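Local coordinates for protein putative Acetyltransferase (Lactobacillus plantarum WCFS1, PDB 3EFA) that probably transfers an acetyl group from acetyl-CoA to a still unidentified acceptor, as other GNAT-family N-acetyltransferases do, at residues A20-V25 with V40-Q45; V27-I32 with A82-G87; E65-A68 with M72-G75. All coordinates share one frame; numbering follows the deposited sequence. Where two conformers were deposited one is given.

How the interactions relate
All three contacts belong to one GNAT fold. Interactions 1 and 2 share helix 12-29, and their centres lie 15 Å apart. They also touch: V25 packs on R84, and Q23 probably hydrogen-bonds E28. Interaction 3 sits in the central sheet, in the hairpin of strands 57-66 and 71-79. Its centre is 16 Å from that of interaction 1 and 23 Å from that of interaction 2, on the opposite side of the chain's centre. Along the chain the segments of interactions 1 and 2 alternate. Interaction 3 comes after interaction 1, between the two segments of interaction 2. Together they tie the first helix to the later loops and close the hairpin between them.

Interaction 1 (A20-V25 with V40-Q45); sequences ALRQAV and VKDTDQ
D42 OD1 is gripped by three groups, and one of them is R22 NH1 at 3.0 Å. The others are R63 NH1 and Y48 OH. The contact with R22 is an end-on, two-pronged salt bridge. It joins the first helix of the GNAT fold, 12-29, to the loop that leads into strand 48-52. R22 NH2 reaches D42 OD2 at 3.2 Å, so each terminal nitrogen takes its own oxygen. The two side chains come from opposite directions. Both oxygens are met on their syn side, and both lie close to the guanidinium plane. The fit is not flat, however, because the guanidinium and carboxylate planes are 37° apart. A bend at chi3 (48°) helps bring the NH1/NH2 edge of R22 round to D42. R22 NE forms a further salt bridge with E37, which helps fix the rotation of the guanidinium. R22 is buried beside F38, R76 and C78, so its charge is probably balanced by E37 and D42. D42 OD2 also takes the backbone N of D39. D42 is the centre of an inverse gamma turn. Just beyond it, T43 OG1 closes an ST turn by accepting from Q45 N at 3.1 Å.

Interaction 2 (V27-I32 with A82-G87); sequences VEERGI and AYRGHG. With FMT (formic acid), chain C.
E29 lies in the last turn of helix 12-29 and R84 in the loop before helix 88-102, and the two backbones stay far apart, with the E29 and A82 CA atoms nearest at 12.7 Å. Long side chains bridge the gap. E29 has CG anti to its N (chi1 170°) and runs extended beyond it. R84 is extended from CG to NE and comes from the opposite direction. The two meet end-on. R84 NH2 gives a bond to E29 OE1 at 2.9 Å, and R84 NH1 gives one to E29 OE2 at 3.0 Å. Both bonds are fairly straight. OE2 uses its syn lone pair, while OE1 is met on the syn side but 21° out of the carboxylate plane. The two flat groups are nearly coplanar, 29° apart. R84 NE bonds to T79 O, and the R84 side chain also rests on V25. All three guanidinium nitrogens are therefore used. R30, beside E29, pairs instead with E113.

From R84 to G89 the loop matches the R-x-x-G-x-G signature that binds the acetyl-CoA pyrophosphate in GNAT enzymes; it probably does the same here. A formic acid, probably from the crystallisation liquor, accepts from G85 N at its O2 (3.0 Å) and also from G89 N. It may mark that anion site. G85 and G87 both have positive phi. The chemistry implies that E29 and T79 fix the rotation of the R84 guanidinium, while the N-H of G85 points at the bound formic acid, as it probably would at a cofactor phosphate oxygen.

Interaction 3 (E65-A68 with M72-G75); sequences EPQA and MRFG. With FMT (formic acid), chain B.
R73 bends at chi3 (-57°) and Q67 folds at chi2 (-73°), and these turns lay the Q67 amide over one face of the R73 guanidinium. The planes are only 8° apart. Q67 NE2 sits above the centre of the guanidinium, 3.8 Å from R73 CZ. The same NE2 donates to E65 O at 3.0 Å, which holds the amide flat on the stack. E65 O also accepts from R73 N at 3.1 Å. The two donors come from opposite faces of that carbonyl. E65 N returns a bond to R73 O at 2.9 Å, making E65 and R73 a hydrogen-bonded antiparallel pair. On the same sheet face E65 OE1 touches R73 CD at 3.4 Å but forms no salt bridge with R73. E65 OE2 pairs with R63, and R73 NE pairs with E109. At the edge of the R73 guanidinium O1 of a formic acid, probably from the crystallisation liquor, accepts from NH2 at 3.2 Å and weakly from NH1.

P66 and M72 form the next, non-hydrogen-bonded pair, on the other face. M72 is a selenomethionine, and its bent chain brings SE to 3.6 Å from P66 N. F105 packs on both. R73 also packs on T128 of the second subunit. This is the turn end of an antiparallel beta hairpin, strands 57-66 and 71-79, in the central sheet of the GNAT fold.

Interaction 1 (A20-V25 with V40-Q45)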
loop_
_atom_site.group_PDB
_atom_site.type_symbol
_atom_site.label_atom_id
_atom_site.label_comp_id
_atom_site.label_asym_id
_atom_site.label_seq_id
_atom_site.Cartn_x
_atom_site.Cartn_y
_atom_site.Cartn_z
ATOM N N ALA A 20 -26.407 7.433 8.810
ATOM C CA ALA A 20 -27.530 7.803 7.957
ATOM C C ALA A 20 -27.052 8.174 6.560
ATOM O O ALA A 20 -27.655 7.755 5.568
ATOM C CB ALA A 20 -28.386 8.965 8.592
ATOM N N LEU A 21 -25.973 8.955 6.484
ATOM C CA LEU A 21 -25.363 9.281 5.182
ATOM C C LEU A 21 -24.896 8.019 4.438
ATOM O O LEU A 21 -25.222 7.832 3.263
ATOM C CB LEU A 21 -24.226 10.302 5.331
ATOM C CG LEU A 21 -24.662 11.729 5.747
ATOM C CD1 LEU A 21 -23.484 12.687 5.959
ATOM C CD2 LEU A 21 -25.643 12.329 4.747
ATOM N N ARG A 22 -24.178 7.135 5.134
ATOM C CA ARG A 22 -23.645 5.915 4.505
ATOM C C ARG A 22 -24.754 4.935 4.069
ATOM O O ARG A 22 -24.651 4.297 3.009
ATOM C CB ARG A 22 -22.600 5.226 5.403
ATOM C CG ARG A 22 -21.376 6.120 5.797
ATOM C CD ARG A 22 -20.618 5.570 7.026
ATOM N NE ARG A 22 -20.335 4.138 6.913
ATOM C CZ ARG A 22 -19.879 3.358 7.897
ATOM N NH1 ARG A 22 -19.643 3.853 9.115
ATOM N NH2 ARG A 22 -19.664 2.068 7.663
ATOM N N GLN A 23 -25.816 4.827 4.867
ATOM C CA GLN A 23 -26.947 3.954 4.513
ATOM C C GLN A 23 -27.620 4.455 3.230
ATOM O O GLN A 23 -27.971 3.669 2.344
ATOM C CB GLN A 23 -27.966 3.858 5.678
ATOM C CG GLN A 23 -29.350 3.244 5.335
ATOM C CD GLN A 23 -29.343 1.716 5.181
ATOM O OE1 GLN A 23 -28.474 1.017 5.715
ATOM N NE2 GLN A 23 -30.315 1.197 4.439
ATOM N N ALA A 24 -27.778 5.767 3.120
ATOM C CA ALA A 24 -28.473 6.331 1.970
ATOM C C ALA A 24 -27.662 6.180 0.683
ATOM O O ALA A 24 -28.223 5.810 -0.353
ATOM C CB ALA A 24 -28.846 7.800 2.212
ATOM N N VAL A 25 -26.353 6.448 0.764
ATOM C CA VAL A 25 -25.466 6.464 -0.409
ATOM C C VAL A 25 -24.942 5.083 -0.847
ATOM O O VAL A 25 -25.126 4.675 -1.996
ATOM C CB VAL A 25 -24.252 7.422 -0.193
ATOM C CG1 VAL A 25 -23.259 7.315 -1.342
ATOM C CG2 VAL A 25 -24.715 8.875 -0.036
ATOM N N VAL A 40 -16.851 -4.559 11.359
ATOM C CA VAL A 40 -16.347 -4.751 12.711
ATOM C C VAL A 40 -15.684 -3.503 13.340
ATOM O O VAL A 40 -15.621 -3.395 14.561
ATOM C CB VAL A 40 -15.409 -5.966 12.781
ATOM C CG1 VAL A 40 -14.039 -5.637 12.142
ATOM C CG2 VAL A 40 -15.266 -6.438 14.217
ATOM N N LYS A 41 -15.211 -2.558 12.525
ATOM C CA LYS A 41 -14.667 -1.303 13.066
ATOM C C LYS A 41 -15.740 -0.311 13.569
ATOM O O LYS A 41 -15.424 0.667 14.263
ATOM C CB LYS A 41 -13.773 -0.594 12.044
ATOM C CG LYS A 41 -12.653 -1.433 11.488
ATOM C CD LYS A 41 -11.596 -1.752 12.533
ATOM C CE LYS A 41 -10.513 -2.655 11.937
ATOM N NZ LYS A 41 -9.740 -3.411 12.970
ATOM N N ASP A 42 -16.998 -0.540 13.208
ATOM C CA ASP A 42 -18.056 0.375 13.649
ATOM C C ASP A 42 -18.513 0.048 15.064
ATOM O O ASP A 42 -19.519 -0.629 15.236
ATOM C CB ASP A 42 -19.254 0.337 12.699
ATOM C CG ASP A 42 -18.963 1.010 11.374
ATOM O OD1 ASP A 42 -18.526 2.180 11.397
ATOM O OD2 ASP A 42 -19.180 0.378 10.316
ATOM N N THR A 43 -17.757 0.526 16.056
ATOM C CA THR A 43 -18.071 0.357 17.475
ATOM C C THR A 43 -18.421 1.715 18.098
ATOM O O THR A 43 -18.340 2.749 17.432
ATOM C CB THR A 43 -16.864 -0.205 18.245
ATOM O OG1 THR A 43 -15.863 0.815 18.360
ATOM C CG2 THR A 43 -16.262 -1.445 17.543
ATOM N N ASP A 44 -18.783 1.698 19.384
ATOM C CA ASP A 44 -19.101 2.904 20.159
ATOM C C ASP A 44 -17.907 3.833 20.315
ATOM O O ASP A 44 -18.059 5.019 20.616
ATOM C CB ASP A 44 -19.561 2.519 21.565
ATOM C CG ASP A 44 -20.939 1.929 21.578
ATOM O OD1 ASP A 44 -21.723 2.284 20.679
ATOM O OD2 ASP A 44 -21.233 1.120 22.483
ATOM N N GLN A 45 -16.724 3.267 20.134
ATOM C CA GLN A 45 -15.463 3.967 20.351
ATOM C C GLN A 45 -14.906 4.590 19.070
ATOM O O GLN A 45 -13.919 5.343 19.110
ATOM C CB GLN A 45 -14.410 3.009 20.930
ATOM C CG GLN A 45 -14.522 2.739 22.431
ATOM C CD GLN A 45 -15.050 1.351 22.761
ATOM O OE1 GLN A 45 -15.112 0.472 21.899
ATOM N NE2 GLN A 45 -15.421 1.146 24.020
#

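Interaction 2 (V27-I32 with A82-G87)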
loop_
_atom_site.group_PDB
_atom_site.type_symbol
_atom_site.label_atom_id
_atom_site.label_comp_id
_atom_site.label_asym_id
_atom_site.label_seq_id
_atom_site.Cartn_x
_atom_site.Cartn_y
_atom_site.Cartn_z
ATOM N N VAL A 27 -25.535 1.800 0.614
ATOM C CA VAL A 27 -26.479 0.686 0.652
ATOM C C VAL A 27 -27.669 0.882 -0.305
ATOM O O VAL A 27 -27.938 0.035 -1.149
ATOM C CB VAL A 27 -26.984 0.386 2.109
ATOM C CG1 VAL A 27 -27.984 -0.781 2.131
ATOM C CG2 VAL A 27 -25.818 0.075 3.026
ATOM N N GLU A 28 -28.379 1.997 -0.181
ATOM C CA GLU A 28 -29.609 2.175 -0.953
ATOM C C GLU A 28 -29.395 2.675 -2.385
ATOM O O GLU A 28 -29.949 2.121 -3.335
ATOM C CB GLU A 28 -30.605 3.055 -0.187
ATOM C CG GLU A 28 -31.189 2.323 1.033
ATOM C CD GLU A 28 -32.111 3.184 1.885
ATOM O OE1 GLU A 28 -32.145 2.962 3.110
ATOM O OE2 GLU A 28 -32.804 4.065 1.339
ATOM N N GLU A 29 -28.588 3.716 -2.535
ATOM C CA GLU A 29 -28.375 4.327 -3.834
ATOM C C GLU A 29 -27.492 3.463 -4.743
ATOM O O GLU A 29 -27.738 3.373 -5.946
ATOM C CB GLU A 29 -27.768 5.728 -3.677
ATOM C CG GLU A 29 -27.291 6.354 -4.984
ATOM C CD GLU A 29 -26.627 7.706 -4.777
ATOM O OE1 GLU A 29 -26.727 8.259 -3.660
ATOM O OE2 GLU A 29 -26.003 8.220 -5.728
ATOM N N ARG A 30 -26.481 2.821 -4.165
ATOM C CA ARG A 30 -25.494 2.097 -4.964
ATOM C C ARG A 30 -25.524 0.576 -4.811
ATOM O O ARG A 30 -24.744 -0.122 -5.445
ATOM C CB ARG A 30 -24.091 2.647 -4.699
ATOM C CG ARG A 30 -23.916 4.060 -5.230
ATOM C CD ARG A 30 -22.720 4.746 -4.619
ATOM N NE ARG A 30 -21.494 4.003 -4.863
ATOM C CZ ARG A 30 -20.284 4.446 -4.545
ATOM N NH1 ARG A 30 -20.142 5.636 -3.968
ATOM N NH2 ARG A 30 -19.217 3.700 -4.804
ATOM N N GLY A 31 -26.418 0.072 -3.966
ATOM C CA GLY A 31 -26.673 -1.355 -3.886
ATOM C C GLY A 31 -25.619 -2.229 -3.228
ATOM O O GLY A 31 -25.596 -3.441 -3.438
ATOM N N ILE A 32 -24.742 -1.639 -2.427
ATOM C CA ILE A 32 -23.809 -2.452 -1.661
ATOM C C ILE A 32 -24.517 -3.120 -0.471
ATOM O O ILE A 32 -25.402 -2.530 0.180
ATOM C CB ILE A 32 -22.599 -1.633 -1.188
ATOM C CG1 ILE A 32 -21.828 -1.102 -2.401
ATOM C CG2 ILE A 32 -21.688 -2.480 -0.288
ATOM C CD1 ILE A 32 -20.982 0.131 -2.106
ATOM N N ALA A 82 -27.921 15.691 -3.006
ATOM C CA ALA A 82 -28.253 17.027 -3.480
ATOM C C ALA A 82 -27.097 18.034 -3.326
ATOM O O ALA A 82 -27.136 19.114 -3.911
ATOM C CB ALA A 82 -29.524 17.536 -2.788
ATOM N N TYR A 83 -26.069 17.681 -2.557
ATOM C CA TYR A 83 -25.003 18.632 -2.232
ATOM C C TYR A 83 -23.648 18.281 -2.850
ATOM O O TYR A 83 -22.628 18.899 -2.529
ATOM C CB TYR A 83 -24.865 18.777 -0.713
ATOM C CG TYR A 83 -26.094 19.360 -0.067
ATOM C CD1 TYR A 83 -26.202 20.730 0.155
ATOM C CD2 TYR A 83 -27.163 18.548 0.304
ATOM C CE1 TYR A 83 -27.342 21.276 0.741
ATOM C CE2 TYR A 83 -28.304 19.085 0.886
ATOM C CZ TYR A 83 -28.384 20.449 1.100
ATOM O OH TYR A 83 -29.511 20.987 1.680
ATOM N N ARG A 84 -23.637 17.283 -3.727
ATOM C CA ARG A 84 -22.403 16.873 -4.384
ATOM C C ARG A 84 -21.932 17.932 -5.386
ATOM O O ARG A 84 -22.748 18.642 -5.989
ATOM C CB ARG A 84 -22.573 15.509 -5.077
ATOM C CG ARG A 84 -23.168 14.419 -4.183
ATOM C CD ARG A 84 -22.852 13.008 -4.678
ATOM N NE ARG A 84 -23.360 12.010 -3.742
ATOM C CZ ARG A 84 -24.187 11.018 -4.057
ATOM N NH1 ARG A 84 -24.588 10.852 -5.311
ATOM N NH2 ARG A 84 -24.611 10.181 -3.109
ATOM N N GLY A 85 -20.613 18.044 -5.543
ATOM C CA GLY A 85 -20.027 18.909 -6.549
ATOM C C GLY A 85 -19.916 20.377 -6.183
ATOM O O GLY A 85 -19.838 21.239 -7.066
ATOM N N HIS A 86 -19.905 20.677 -4.890
ATOM C CA HIS A 86 -19.759 22.061 -4.441
ATOM C C HIS A 86 -18.554 22.237 -3.513
ATOM O O HIS A 86 -18.460 23.239 -2.810
ATOM C CB HIS A 86 -21.031 22.547 -3.738
ATOM C CG HIS A 86 -22.254 22.538 -4.606
ATOM N ND1 HIS A 86 -22.468 23.463 -5.605
ATOM C CD2 HIS A 86 -23.341 21.728 -4.607
ATOM C CE1 HIS A 86 -23.626 23.218 -6.194
ATOM N NE2 HIS A 86 -24.175 22.169 -5.605
ATOM N N GLY A 87 -17.652 21.255 -3.502
ATOM C CA GLY A 87 -16.453 21.320 -2.680
ATOM C C GLY A 87 -16.565 20.984 -1.190
ATOM O O GLY A 87 -15.589 21.149 -0.449
HETATM C C FMT C . -18.417 15.982 -2.838
HETATM O O1 FMT C . -18.498 16.849 -1.963
HETATM O O2 FMT C . -19.039 16.012 -3.903
#

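Interaction 3 (E65-A68 with M72-G75)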
loop_
_atom_site.group_PDB
_atom_site.type_symbol
_atom_site.label_atom_id
_atom_site.label_comp_id
_atom_site.label_asym_id
_atom_site.label_seq_id
_atom_site.Cartn_x
_atom_site.Cartn_y
_atom_site.Cartn_z
ATOM N N GLU A 65 -9.735 6.265 10.802
ATOM C CA GLU A 65 -9.139 4.932 10.953
ATOM C C GLU A 65 -7.607 4.990 11.164
ATOM O O GLU A 65 -6.823 4.726 10.236
ATOM C CB GLU A 65 -9.468 4.039 9.738
ATOM C CG GLU A 65 -10.949 4.015 9.331
ATOM C CD GLU A 65 -11.239 3.165 8.083
ATOM O OE1 GLU A 65 -10.338 2.417 7.623
ATOM O OE2 GLU A 65 -12.373 3.248 7.557
ATOM N N PRO A 66 -7.175 5.295 12.398
ATOM C CA PRO A 66 -5.731 5.341 12.718
ATOM C C PRO A 66 -5.028 4.013 12.408
ATOM O O PRO A 66 -5.595 2.950 12.691
ATOM C CB PRO A 66 -5.683 5.551 14.235
ATOM C CG PRO A 66 -7.121 5.613 14.727
ATOM C CD PRO A 66 -8.053 5.316 13.588
ATOM N N GLN A 67 -3.821 4.082 11.848
ATOM C CA GLN A 67 -3.000 2.903 11.585
ATOM C C GLN A 67 -1.698 2.995 12.400
ATOM O O GLN A 67 -1.478 3.976 13.102
ATOM C CB GLN A 67 -2.685 2.797 10.086
ATOM C CG GLN A 67 -3.899 2.942 9.178
ATOM C CD GLN A 67 -4.803 1.717 9.212
ATOM O OE1 GLN A 67 -4.316 0.583 9.128
ATOM N NE2 GLN A 67 -6.128 1.939 9.350
ATOM N N ALA A 68 -0.840 1.980 12.306
ATOM C CA ALA A 68 0.470 2.029 12.965
ATOM C C ALA A 68 1.395 3.084 12.357
ATOM O O ALA A 68 1.166 3.557 11.246
ATOM C CB ALA A 68 1.154 0.653 12.922
HETATM N N MSE A 72 -2.571 8.038 9.381
HETATM C CA MSE A 72 -4.026 8.113 9.522
HETATM C C MSE A 72 -4.722 7.755 8.223
HETATM O O MSE A 72 -4.461 8.366 7.191
HETATM C CB MSE A 72 -4.480 9.508 9.948
HETATM C CG MSE A 72 -6.001 9.680 9.899
HETATM SE SE MSE A 72 -7.005 8.682 11.275
HETATM C CE MSE A 72 -6.171 9.545 12.831
ATOM N N ARG A 73 -5.602 6.762 8.267
ATOM C CA ARG A 73 -6.423 6.457 7.100
ATOM C C ARG A 73 -7.810 7.107 7.245
ATOM O O ARG A 73 -8.444 7.013 8.306
ATOM C CB ARG A 73 -6.516 4.942 6.852
ATOM C CG ARG A 73 -7.424 4.550 5.675
ATOM C CD ARG A 73 -7.640 3.035 5.619
ATOM N NE ARG A 73 -6.364 2.348 5.518
ATOM C CZ ARG A 73 -6.183 1.034 5.625
ATOM N NH1 ARG A 73 -7.211 0.230 5.859
ATOM N NH2 ARG A 73 -4.957 0.532 5.509
ATOM N N PHE A 74 -8.245 7.802 6.194
ATOM C CA PHE A 74 -9.589 8.377 6.137
ATOM C C PHE A 74 -10.492 7.480 5.274
ATOM O O PHE A 74 -10.217 7.295 4.086
ATOM C CB PHE A 74 -9.550 9.776 5.519
ATOM C CG PHE A 74 -8.547 10.712 6.155
ATOM C CD1 PHE A 74 -8.815 11.319 7.387
ATOM C CD2 PHE A 74 -7.345 11.012 5.505
ATOM C CE1 PHE A 74 -7.900 12.200 7.968
ATOM C CE2 PHE A 74 -6.418 11.889 6.076
ATOM C CZ PHE A 74 -6.692 12.487 7.309
ATOM N N GLY A 75 -11.552 6.917 5.859
ATOM C CA GLY A 75 -12.437 6.023 5.121
ATOM C C GLY A 75 -13.938 6.323 5.137
ATOM O O GLY A 75 -14.381 7.361 5.665
HETATM C C FMT B . -5.717 -3.268 5.211
HETATM O O1 FMT B . -5.273 -2.585 6.129
HETATM O O2 FMT B . -6.142 -2.784 4.163
#